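Alpha-rhamnosidase (Dictyoglomus thermophilum, PDB 6I60) probably hydrolyses terminal non-reducing alpha-L-rhamnose residues in alpha-L-rhamnosides, as a multidomain glycoside hydrolase from a thermophilic bacterium. Local coordinates at residues A[591-596]-A[655-660]; A[602-607]-A[670-675]; A[629-634]-A[662-667]; A[723-728]-A[761-766]. One frame throughout, in Å; residues are numbered along the deposited sequence.

Contact 1. Residues A[591-596]-A[655-660]. With AE3 (2-(2-ethoxyethoxy)ethanol), chain G.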
# COMPACT_ATOMS: atom_id res chain seq x y z
N LYS A 591 21.00 8.96 -9.42
CA LYS A 591 21.83 9.32 -8.28
C LYS A 591 22.09 8.13 -7.37
O LYS A 591 23.20 7.97 -6.85
CB LYS A 591 21.19 10.46 -7.50
CG LYS A 591 22.19 11.37 -6.80
CD LYS A 591 21.52 12.62 -6.26
CE LYS A 591 21.55 13.75 -7.27
NZ LYS A 591 21.36 15.08 -6.62
N TYR A 592 21.08 7.27 -7.16
CA TYR A 592 21.28 6.10 -6.31
C TYR A 592 22.19 5.09 -6.99
O TYR A 592 23.09 4.53 -6.35
CB TYR A 592 19.95 5.45 -5.95
CG TYR A 592 20.14 4.09 -5.31
CD1 TYR A 592 20.65 3.98 -4.03
CD2 TYR A 592 19.83 2.93 -6.00
CE1 TYR A 592 20.84 2.74 -3.44
CE2 TYR A 592 20.02 1.68 -5.42
CZ TYR A 592 20.52 1.60 -4.14
OH TYR A 592 20.71 0.36 -3.56
N VAL A 593 21.98 4.84 -8.28
CA VAL A 593 22.87 3.94 -9.02
C VAL A 593 24.29 4.49 -9.01
O VAL A 593 25.26 3.72 -8.94
CB VAL A 593 22.33 3.73 -10.45
CG1 VAL A 593 23.38 3.06 -11.33
CG2 VAL A 593 21.06 2.90 -10.40
N GLU A 594 24.44 5.81 -9.06
CA GLU A 594 25.76 6.41 -8.93
C GLU A 594 26.39 6.09 -7.58
O GLU A 594 27.60 5.85 -7.49
CB GLU A 594 25.67 7.93 -9.13
CG GLU A 594 26.92 8.55 -9.73
CD GLU A 594 27.40 7.82 -10.97
OE1 GLU A 594 28.62 7.61 -11.09
OE2 GLU A 594 26.55 7.47 -11.82
N PHE A 595 25.58 6.07 -6.52
CA PHE A 595 26.10 5.73 -5.20
C PHE A 595 26.47 4.25 -5.13
O PHE A 595 27.46 3.89 -4.49
CB PHE A 595 25.09 6.08 -4.12
CG PHE A 595 25.46 5.56 -2.76
CD1 PHE A 595 24.84 4.44 -2.23
CD2 PHE A 595 26.46 6.18 -2.02
CE1 PHE A 595 25.19 3.96 -0.99
CE2 PHE A 595 26.81 5.70 -0.77
CZ PHE A 595 26.18 4.59 -0.26
N LEU A 596 25.67 3.39 -5.76
CA LEU A 596 26.01 1.97 -5.79
C LEU A 596 27.29 1.73 -6.57
O LEU A 596 28.07 0.83 -6.22
CB LEU A 596 24.86 1.16 -6.39
CG LEU A 596 24.48 -0.13 -5.67
CD1 LEU A 596 24.56 0.05 -4.16
CD2 LEU A 596 23.09 -0.58 -6.08
N LYS A 655 22.65 3.14 -23.40
CA LYS A 655 23.87 2.42 -23.70
C LYS A 655 24.86 2.35 -22.54
O LYS A 655 25.47 1.36 -22.32
CB LYS A 655 24.53 3.02 -24.93
CG LYS A 655 24.84 2.05 -26.05
CD LYS A 655 24.14 0.69 -25.95
CE LYS A 655 24.41 -0.19 -27.16
NZ LYS A 655 23.68 0.28 -28.38
N TYR A 656 25.01 3.41 -21.79
CA TYR A 656 25.91 3.40 -20.70
C TYR A 656 25.57 2.38 -19.68
O TYR A 656 26.41 1.69 -19.25
CB TYR A 656 25.90 4.75 -20.05
CG TYR A 656 26.72 4.83 -18.83
CD1 TYR A 656 28.06 4.98 -18.89
CD2 TYR A 656 26.16 4.75 -17.61
CE1 TYR A 656 28.81 5.05 -17.76
CE2 TYR A 656 26.91 4.82 -16.48
CZ TYR A 656 28.23 4.97 -16.57
OH TYR A 656 28.97 5.04 -15.44
N TYR A 657 24.33 2.29 -19.26
CA TYR A 657 23.94 1.33 -18.24
C TYR A 657 23.89 -0.06 -18.75
O TYR A 657 24.15 -0.98 -18.06
CB TYR A 657 22.62 1.71 -17.62
CG TYR A 657 22.79 2.91 -16.80
CD1 TYR A 657 23.71 2.94 -15.83
CD2 TYR A 657 22.07 4.03 -17.04
CE1 TYR A 657 23.90 4.05 -15.09
CE2 TYR A 657 22.27 5.16 -16.31
CZ TYR A 657 23.19 5.14 -15.35
OH TYR A 657 23.40 6.23 -14.59
N SER A 658 23.62 -0.19 -20.01
CA SER A 658 23.59 -1.47 -20.61
C SER A 658 24.97 -2.02 -20.57
O SER A 658 25.13 -3.16 -20.28
CB SER A 658 23.11 -1.34 -22.01
OG SER A 658 22.56 -2.54 -22.42
N GLU A 659 25.97 -1.21 -20.90
CA GLU A 659 27.36 -1.58 -20.85
C GLU A 659 27.79 -1.88 -19.45
O GLU A 659 28.55 -2.77 -19.22
CB GLU A 659 28.19 -0.41 -21.27
CG GLU A 659 28.33 -0.19 -22.74
CD GLU A 659 29.36 0.87 -23.06
OE1 GLU A 659 29.50 1.19 -24.24
OE2 GLU A 659 30.02 1.38 -22.15
N LEU A 660 27.31 -1.15 -18.49
CA LEU A 660 27.73 -1.39 -17.14
C LEU A 660 27.15 -2.63 -16.58
O LEU A 660 27.75 -3.26 -15.79
CB LEU A 660 27.40 -0.21 -16.25
CG LEU A 660 27.54 -0.40 -14.76
CD1 LEU A 660 28.98 -0.44 -14.37
CD2 LEU A 660 26.86 0.72 -14.06
C1 AE3 G . 37.18 -0.00 -19.60
C2 AE3 G . 35.82 0.48 -20.08
O2 AE3 G . 34.94 0.59 -18.96
C3 AE3 G . 33.63 0.09 -19.24
C4 AE3 G . 32.76 1.20 -19.80
O3 AE3 G . 31.54 1.33 -19.08
C5 AE3 G . 31.68 1.00 -17.73
C6 AE3 G . 30.95 2.02 -16.92
O4 AE3 G . 31.41 1.82 -15.60
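Val-593 and Tyr-657 reach toward each other from neighbouring helices, and the meeting is slight: CG1 of Val-593 approaches CE1 of Tyr-657 to 3.9 Å, with the two side chains obliquely crossed. On the valine, CG1 is the branch anti to the backbone N (chi1 167°), which directs it across the gap. In Tyr-657 CG lies beside the backbone N, anti to the carbonyl carbon (chi1 -70°), and the length of the ring brings its far end to helix 586-599. That ring also has an intrahelical neighbour, for CD2 of Tyr-656 lies 3.4 Å above the plane of the Tyr-657 ring, offset toward its rim. Both helices belong to the catalytic six-hairpin domain, an (alpha/alpha)6 barrel in this family, and helix 626-648 packs beside them, with Leu-641 against Val-593 and Ser-642 against Tyr-657. The carboxylate of Glu-594 points toward the Tyr-657 hydroxyl but stays too distant to bond; its salt bridge is to Lys-597, which also hydrogen-bonds the hydroxyl of Tyr-656. Beyond this ring sits a bound 2-(2-ethoxyethoxy)ethanol, whose C6 comes obliquely within 3.8 Å of CE1 of Tyr-656. CD1 of Leu-660 lies 3.5 Å from ligand O4, and OE2 of Glu-659 is 3.4 Å from ligand O3 at the end of an extended chain. An alanine in place of Tyr-656 would probably leave Lys-597 without its phenol partner and remove one wall of this ligand site.

Contact 2. Residues A[602-607]-A[670-675]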
# COMPACT_ATOMS: atom_id res chain seq x y z
N ASP A 602 35.20 -2.24 -8.26
CA ASP A 602 35.47 -3.45 -9.03
C ASP A 602 34.23 -4.31 -9.20
O ASP A 602 34.34 -5.49 -9.54
CB ASP A 602 36.59 -4.25 -8.37
CG ASP A 602 37.90 -3.51 -8.39
OD1 ASP A 602 38.39 -3.12 -7.31
OD2 ASP A 602 38.45 -3.30 -9.50
N TYR A 603 33.05 -3.71 -9.17
CA TYR A 603 31.80 -4.40 -9.47
C TYR A 603 31.18 -5.42 -8.53
O TYR A 603 30.17 -5.97 -8.86
CB TYR A 603 31.89 -5.04 -10.83
CG TYR A 603 32.35 -4.10 -11.88
CD1 TYR A 603 33.64 -4.14 -12.33
CD2 TYR A 603 31.50 -3.17 -12.42
CE1 TYR A 603 34.07 -3.27 -13.30
CE2 TYR A 603 31.93 -2.30 -13.39
CZ TYR A 603 33.22 -2.36 -13.82
OH TYR A 603 33.66 -1.50 -14.78
N ILE A 604 31.80 -5.70 -7.41
CA ILE A 604 31.23 -6.63 -6.44
C ILE A 604 30.99 -5.81 -5.19
O ILE A 604 31.94 -5.38 -4.53
CB ILE A 604 32.14 -7.84 -6.18
CG1 ILE A 604 32.27 -8.68 -7.45
CG2 ILE A 604 31.60 -8.72 -5.07
CD1 ILE A 604 32.97 -7.98 -8.58
N VAL A 605 29.72 -5.54 -4.89
CA VAL A 605 29.36 -4.76 -3.71
C VAL A 605 29.48 -5.69 -2.51
O VAL A 605 28.59 -6.50 -2.24
CB VAL A 605 27.96 -4.15 -3.83
CG1 VAL A 605 27.99 -2.91 -4.71
CG2 VAL A 605 27.02 -5.14 -4.41
N SER A 606 30.60 -5.59 -1.79
CA SER A 606 30.81 -6.42 -0.62
C SER A 606 29.99 -5.95 0.58
O SER A 606 29.81 -6.73 1.53
CB SER A 606 32.29 -6.45 -0.25
OG SER A 606 32.47 -6.80 1.11
N PHE A 607 29.50 -4.72 0.56
CA PHE A 607 28.74 -4.19 1.68
C PHE A 607 27.33 -4.77 1.69
O PHE A 607 26.64 -4.78 0.66
CB PHE A 607 28.67 -2.66 1.63
CG PHE A 607 27.64 -2.07 2.55
CD1 PHE A 607 26.53 -1.42 2.05
CD2 PHE A 607 27.79 -2.18 3.93
CE1 PHE A 607 25.58 -0.87 2.90
CE2 PHE A 607 26.84 -1.64 4.79
CZ PHE A 607 25.74 -0.99 4.27
N LYS A 670 32.60 -14.31 -12.44
CA LYS A 670 34.00 -14.58 -12.15
C LYS A 670 34.23 -14.85 -10.67
O LYS A 670 35.16 -15.59 -10.31
CB LYS A 670 34.87 -13.41 -12.62
CG LYS A 670 35.25 -13.46 -14.09
CD LYS A 670 36.40 -12.51 -14.40
CE LYS A 670 35.97 -11.41 -15.35
NZ LYS A 670 37.07 -10.43 -15.60
N LYS A 671 33.41 -14.27 -9.80
CA LYS A 671 33.60 -14.40 -8.36
C LYS A 671 32.72 -15.48 -7.72
O LYS A 671 33.06 -15.96 -6.64
CB LYS A 671 33.32 -13.07 -7.66
CG LYS A 671 33.92 -12.94 -6.26
CD LYS A 671 34.10 -11.49 -5.85
CE LYS A 671 35.56 -11.16 -5.54
NZ LYS A 671 35.77 -9.72 -5.21
N PHE A 672 31.62 -15.87 -8.36
CA PHE A 672 30.65 -16.75 -7.73
C PHE A 672 30.39 -18.05 -8.48
O PHE A 672 30.05 -19.05 -7.84
CB PHE A 672 29.32 -16.02 -7.54
CG PHE A 672 29.41 -14.81 -6.65
CD1 PHE A 672 30.14 -14.86 -5.47
CD2 PHE A 672 28.79 -13.63 -7.00
CE1 PHE A 672 30.23 -13.75 -4.65
CE2 PHE A 672 28.88 -12.51 -6.18
CZ PHE A 672 29.60 -12.58 -5.01
N LEU A 673 30.54 -18.08 -9.80
CA LEU A 673 30.31 -19.30 -10.56
C LEU A 673 31.44 -20.29 -10.29
O LEU A 673 32.61 -20.00 -10.57
CB LEU A 673 30.19 -19.00 -12.05
CG LEU A 673 29.77 -20.17 -12.94
CD1 LEU A 673 28.35 -20.60 -12.63
CD2 LEU A 673 29.93 -19.81 -14.40
N LYS A 674 31.09 -21.48 -9.77
CA LYS A 674 32.06 -22.50 -9.38
C LYS A 674 31.71 -23.81 -10.09
O LYS A 674 31.06 -24.68 -9.51
CB LYS A 674 32.09 -22.68 -7.86
CG LYS A 674 32.48 -21.43 -7.08
CD LYS A 674 33.86 -20.93 -7.49
CE LYS A 674 34.09 -19.51 -7.01
NZ LYS A 674 34.99 -18.75 -7.92
N GLU A 675 32.14 -23.93 -11.35
CA GLU A 675 32.07 -25.18 -12.10
C GLU A 675 30.65 -25.69 -12.29
O GLU A 675 30.17 -25.79 -13.42
CB GLU A 675 32.92 -26.25 -11.42
CG GLU A 675 32.89 -27.60 -12.13
CD GLU A 675 34.09 -28.46 -11.79
OE1 GLU A 675 34.03 -29.69 -12.04
OE2 GLU A 675 35.09 -27.92 -11.27
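Ile-604 and Lys-671 make the main aliphatic contact, and it is the methylene part of the lysine that takes part. CD of Lys-671 settles against the isoleucine where its branches part, 3.7 Å from CG1 of Ile-604 and 3.8 Å from CG2. The lysine leaves its helix with CG anti to the backbone N (chi1 -160°), which carries CD to the isoleucine; the chain bends at chi3 beyond the touching atom. Aromatic contact comes second and is looser: CG2 of Ile-604 approaches CZ of Phe-672 obliquely at 4.3 Å. One face of the Phe-672 ring carries CB of Lys-671, 4.2 Å above the plane and over the centre, so lysine and phenylalanine together present an apolar surface to the isoleucine. The ring is further packed by Phe-668, edge-to-face, and by Glu-627 and Leu-628 of helix 626-648. No hydrogen bond joins the two segments; a polar tie of this loop to helix 626-648 is made at Phe-607, whose O accepts from the hydroxyl of Ser-630. The arrangement places the connection between helices 586-599 and 626-648 against the last turn of helix 651-672, just where the chain passes into the short antiparallel hairpin of strands 673-674 and 677-678, at the periphery of the (alpha/alpha)6 catalytic domain.

Contact 3. Residues A[629-634]-A[662-667]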
# COMPACT_ATOMS: atom_id res chain seq x y z
N THR A 629 23.78 -11.52 -2.96
CA THR A 629 22.51 -10.80 -2.98
C THR A 629 22.71 -9.32 -3.28
O THR A 629 21.90 -8.72 -3.99
CB THR A 629 21.79 -10.97 -1.64
OG1 THR A 629 21.93 -12.34 -1.19
CG2 THR A 629 20.32 -10.64 -1.76
N SER A 630 23.80 -8.72 -2.77
CA SER A 630 24.03 -7.30 -3.00
C SER A 630 24.39 -7.02 -4.45
O SER A 630 23.88 -6.08 -5.06
CB SER A 630 25.12 -6.79 -2.07
OG SER A 630 24.58 -6.33 -0.85
N THR A 631 25.28 -7.84 -5.02
CA THR A 631 25.61 -7.70 -6.43
C THR A 631 24.44 -8.08 -7.32
O THR A 631 24.30 -7.54 -8.42
CB THR A 631 26.84 -8.55 -6.76
OG1 THR A 631 27.83 -8.38 -5.74
CG2 THR A 631 27.43 -8.15 -8.09
N PHE A 632 23.58 -8.99 -6.85
CA PHE A 632 22.36 -9.32 -7.58
C PHE A 632 21.50 -8.09 -7.78
O PHE A 632 20.94 -7.87 -8.86
CB PHE A 632 21.60 -10.42 -6.83
CG PHE A 632 20.18 -10.61 -7.30
CD1 PHE A 632 19.13 -9.97 -6.67
CD2 PHE A 632 19.89 -11.46 -8.36
CE1 PHE A 632 17.82 -10.15 -7.09
CE2 PHE A 632 18.59 -11.66 -8.78
CZ PHE A 632 17.56 -11.00 -8.15
N TYR A 633 21.37 -7.26 -6.74
CA TYR A 633 20.56 -6.05 -6.84
C TYR A 633 21.30 -4.89 -7.48
O TYR A 633 20.66 -3.95 -7.96
CB TYR A 633 20.04 -5.66 -5.45
CG TYR A 633 18.76 -6.39 -5.08
CD1 TYR A 633 17.55 -6.04 -5.66
CD2 TYR A 633 18.78 -7.43 -4.15
CE1 TYR A 633 16.38 -6.71 -5.32
CE2 TYR A 633 17.62 -8.10 -3.81
CZ TYR A 633 16.42 -7.73 -4.40
OH TYR A 633 15.26 -8.39 -4.07
N PHE A 634 22.64 -4.93 -7.50
CA PHE A 634 23.39 -3.95 -8.26
C PHE A 634 23.16 -4.14 -9.76
O PHE A 634 22.91 -3.17 -10.49
CB PHE A 634 24.88 -4.04 -7.93
CG PHE A 634 25.72 -2.98 -8.59
CD1 PHE A 634 25.22 -1.70 -8.77
CD2 PHE A 634 27.00 -3.27 -9.03
CE1 PHE A 634 25.99 -0.73 -9.38
CE2 PHE A 634 27.77 -2.30 -9.64
CZ PHE A 634 27.27 -1.03 -9.81
N ASP A 662 26.59 -5.32 -18.26
CA ASP A 662 27.45 -6.36 -18.74
C ASP A 662 28.70 -6.47 -17.89
O ASP A 662 29.19 -7.53 -17.73
CB ASP A 662 27.84 -6.09 -20.17
CG ASP A 662 27.02 -6.87 -21.13
OD1 ASP A 662 26.07 -6.32 -21.69
OD2 ASP A 662 27.32 -8.04 -21.34
N LYS A 663 29.16 -5.39 -17.33
CA LYS A 663 30.33 -5.51 -16.52
C LYS A 663 30.02 -6.39 -15.31
O LYS A 663 30.76 -7.25 -14.98
CB LYS A 663 30.88 -4.12 -16.17
N ILE A 664 28.90 -6.17 -14.67
CA ILE A 664 28.49 -6.88 -13.50
C ILE A 664 28.30 -8.35 -13.75
O ILE A 664 29.00 -9.15 -13.20
CB ILE A 664 27.31 -6.14 -12.89
CG1 ILE A 664 27.65 -4.67 -12.91
CG2 ILE A 664 27.13 -6.50 -11.46
CD1 ILE A 664 26.62 -3.79 -12.31
N LYS A 665 27.35 -8.74 -14.54
CA LYS A 665 27.25 -10.15 -14.91
C LYS A 665 28.62 -10.82 -14.97
O LYS A 665 28.88 -11.80 -14.27
CB LYS A 665 26.53 -10.26 -16.26
CG LYS A 665 26.45 -11.65 -16.85
CD LYS A 665 25.30 -11.73 -17.84
CE LYS A 665 25.60 -12.69 -18.98
NZ LYS A 665 26.04 -11.97 -20.22
N SER A 666 29.51 -10.30 -15.81
CA SER A 666 30.81 -10.95 -16.01
C SER A 666 31.63 -10.95 -14.73
O SER A 666 32.36 -11.91 -14.45
CB SER A 666 31.58 -10.27 -17.14
OG SER A 666 31.55 -8.86 -17.01
N ALA A 667 31.53 -9.88 -13.93
CA ALA A 667 32.20 -9.86 -12.64
C ALA A 667 31.46 -10.71 -11.61
O ALA A 667 32.10 -11.28 -10.71
CB ALA A 667 32.33 -8.42 -12.14
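Ile-664 is turned toward Phe-634 by its first torsion, with CG1 anti to the carbonyl carbon (chi1 -44°), and an extended second torsion then carries CD1 out over the ring. Phe-634 answers with CG anti to the backbone N (chi1 -175°), which swings the phenyl group toward helix 651-672 and offers a face to the methyl. The two side chains cross at about a right angle. The result is a CH-pi contact: CD1 of Ile-664 stands 3.6 Å from the centroid of the Phe-634 ring, 27° off the ring normal, displaced toward the CD2–CE2 side. The second branch of the isoleucine works at the same time, CG2 of Ile-664 lying 3.8 Å from CG2 of Thr-631 and 4.0 Å from CD2 of Phe-634. The threonine thus turns its methyl to the neighbouring helix while its hydroxyl bonds back to the carbonyl oxygen of Glu-627, one turn earlier. An alanine at Phe-634 would probably open a gap between the helices, leaving CD1 of Ile-664 without its aromatic face and Leu-596 of helix 586-599 without the ring it also packs on. The contact joins helices 626-648 and 651-672, consecutive in the chain, within the (alpha/alpha)6 domain; their nearest CA atoms, those of Thr-631 and Ile-664, are 7.7 Å apart. All three touching residues are buried and no hydrogen bond crosses, so cohesion here rests on shape and dispersion, and the one polar atom among the touching side chains, the threonine hydroxyl, is satisfied within its own helix.

Contact 4. Residues A[723-728]-A[761-766]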
# COMPACT_ATOMS: atom_id res chain seq x y z
N LEU A 723 21.74 -19.10 -3.17
CA LEU A 723 22.90 -18.87 -4.03
C LEU A 723 22.64 -19.22 -5.48
O LEU A 723 23.45 -18.84 -6.34
CB LEU A 723 24.10 -19.67 -3.51
CG LEU A 723 24.79 -19.14 -2.25
CD1 LEU A 723 25.68 -20.21 -1.63
CD2 LEU A 723 25.60 -17.89 -2.56
N ASN A 724 21.56 -19.92 -5.80
CA ASN A 724 21.32 -20.39 -7.15
C ASN A 724 20.09 -19.79 -7.82
O ASN A 724 20.11 -19.61 -9.04
CB ASN A 724 21.20 -21.92 -7.17
CG ASN A 724 22.54 -22.61 -7.36
OD1 ASN A 724 23.53 -21.98 -7.73
ND2 ASN A 724 22.57 -23.91 -7.12
N THR A 725 19.03 -19.49 -7.07
CA THR A 725 17.84 -18.90 -7.70
C THR A 725 18.09 -17.48 -8.16
O THR A 725 17.48 -17.03 -9.13
CB THR A 725 16.65 -18.93 -6.73
OG1 THR A 725 16.84 -17.96 -5.70
CG2 THR A 725 16.49 -20.30 -6.11
N LEU A 726 18.99 -16.75 -7.48
CA LEU A 726 19.20 -15.35 -7.83
C LEU A 726 19.87 -15.18 -9.19
O LEU A 726 19.32 -14.44 -10.03
CB LEU A 726 19.97 -14.65 -6.70
CG LEU A 726 19.10 -13.96 -5.64
CD1 LEU A 726 18.38 -14.99 -4.79
CD2 LEU A 726 19.95 -13.05 -4.76
N PRO A 727 21.01 -15.80 -9.48
CA PRO A 727 21.57 -15.67 -10.84
C PRO A 727 20.71 -16.33 -11.90
O PRO A 727 20.80 -15.94 -13.07
CB PRO A 727 22.94 -16.35 -10.73
CG PRO A 727 22.80 -17.30 -9.61
CD PRO A 727 21.88 -16.64 -8.63
N LEU A 728 19.89 -17.32 -11.54
CA LEU A 728 18.97 -17.93 -12.50
C LEU A 728 17.75 -17.07 -12.77
O LEU A 728 17.11 -17.24 -13.82
CB LEU A 728 18.53 -19.31 -11.99
CG LEU A 728 19.44 -20.49 -12.34
CD1 LEU A 728 19.08 -21.70 -11.49
CD2 LEU A 728 19.35 -20.82 -13.82
N ILE A 761 13.78 -13.79 2.87
CA ILE A 761 12.75 -12.97 2.25
C ILE A 761 13.10 -12.62 0.81
O ILE A 761 12.22 -12.48 -0.04
CB ILE A 761 12.49 -11.70 3.09
CG1 ILE A 761 13.75 -10.84 3.18
CG2 ILE A 761 12.03 -12.08 4.49
CD1 ILE A 761 13.50 -9.47 3.76
N VAL A 762 14.40 -12.48 0.50
CA VAL A 762 14.81 -12.05 -0.83
C VAL A 762 14.62 -13.18 -1.84
O VAL A 762 13.97 -13.01 -2.87
CB VAL A 762 16.27 -11.56 -0.81
CG1 VAL A 762 16.83 -11.51 -2.22
CG2 VAL A 762 16.36 -10.19 -0.14
N ALA A 763 15.20 -14.35 -1.55
CA ALA A 763 15.17 -15.45 -2.51
C ALA A 763 13.81 -16.14 -2.59
O ALA A 763 13.51 -16.76 -3.61
CB ALA A 763 16.25 -16.47 -2.16
N THR A 764 12.98 -16.04 -1.54
CA THR A 764 11.64 -16.60 -1.62
C THR A 764 10.80 -15.88 -2.67
O THR A 764 9.92 -16.49 -3.29
CB THR A 764 10.94 -16.54 -0.26
OG1 THR A 764 11.83 -17.01 0.76
CG2 THR A 764 9.68 -17.39 -0.26
N ARG A 765 11.07 -14.59 -2.89
CA ARG A 765 10.35 -13.83 -3.90
C ARG A 765 10.68 -14.28 -5.32
O ARG A 765 9.88 -14.06 -6.23
CB ARG A 765 10.67 -12.34 -3.73
CG ARG A 765 9.80 -11.40 -4.56
CD ARG A 765 10.64 -10.64 -5.57
NE ARG A 765 9.82 -9.93 -6.55
CZ ARG A 765 9.39 -10.47 -7.69
NH1 ARG A 765 9.69 -11.72 -7.99
NH2 ARG A 765 8.65 -9.75 -8.53
N TYR A 766 11.83 -14.93 -5.53
CA TYR A 766 12.26 -15.33 -6.86
C TYR A 766 12.25 -16.83 -7.10
O TYR A 766 12.27 -17.25 -8.26
CB TYR A 766 13.68 -14.81 -7.15
CG TYR A 766 13.85 -13.31 -6.97
CD1 TYR A 766 13.29 -12.41 -7.86
CD2 TYR A 766 14.60 -12.81 -5.91
CE1 TYR A 766 13.45 -11.05 -7.70
CE2 TYR A 766 14.77 -11.45 -5.74
CZ TYR A 766 14.19 -10.57 -6.64
OH TYR A 766 14.36 -9.21 -6.47
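Leu-726 reaches Ala-763 and Val-762 with its two terminal methyls, and its course can be followed outward. CB lies against the ring of Phe-632 from helix 626-648, and CG, next along, stays close to that ring, as does CD2 beyond the fork. One branch, CD1, points at helix 761-773 and meets CB of Ala-763 at 3.7 Å, with the CA of Ala-763 only slightly farther off. The other, CD2, besides lying on the Phe-632 ring, comes within 4.3 Å of CG1 of Val-762 and also packs near Thr-629. Both helices are part of the (alpha/alpha)6 domain; over these segments their axes pass 9.2 Å apart at 53°. The one methyl of Ala-763 touches both Leu-726 and Thr-725. Beside CD1 of Leu-726, OG1 of Thr-725 comes to 3.9 Å from CB of Ala-763, a van der Waals contact; the hydroxyl sits between the backbone N and the carbonyl carbon (chi1 72°), which aims it across at the alanine. Helix 722-729 is kinked just beyond, at Pro-727, and the backbone N of Ala-763 is held by a carboxylate oxygen of Asp-612.

In the fold
All four contacts lie in the six-hairpin catalytic domain, on the same side of the chain's centre. Contacts 1, 2 and 3 share helix 651-672, which meets in turn helix 586-599, helix 626-648 and, at its end, the 602-607 loop. Contacts 2 and 3 are closest, with centres 7 Å apart; contacts 1 and 3 are 11 Å apart and touch through Leu-596 and Phe-634. Contact 4 follows later in the chain, its centre 14 Å from contact 3, and joins it through helix 626-648, where the Tyr-633 and Tyr-766 hydroxyls probably hydrogen-bond. Helix 626-648 thus touches helix 651-672 as well as the later helices 722-729 and 761-773.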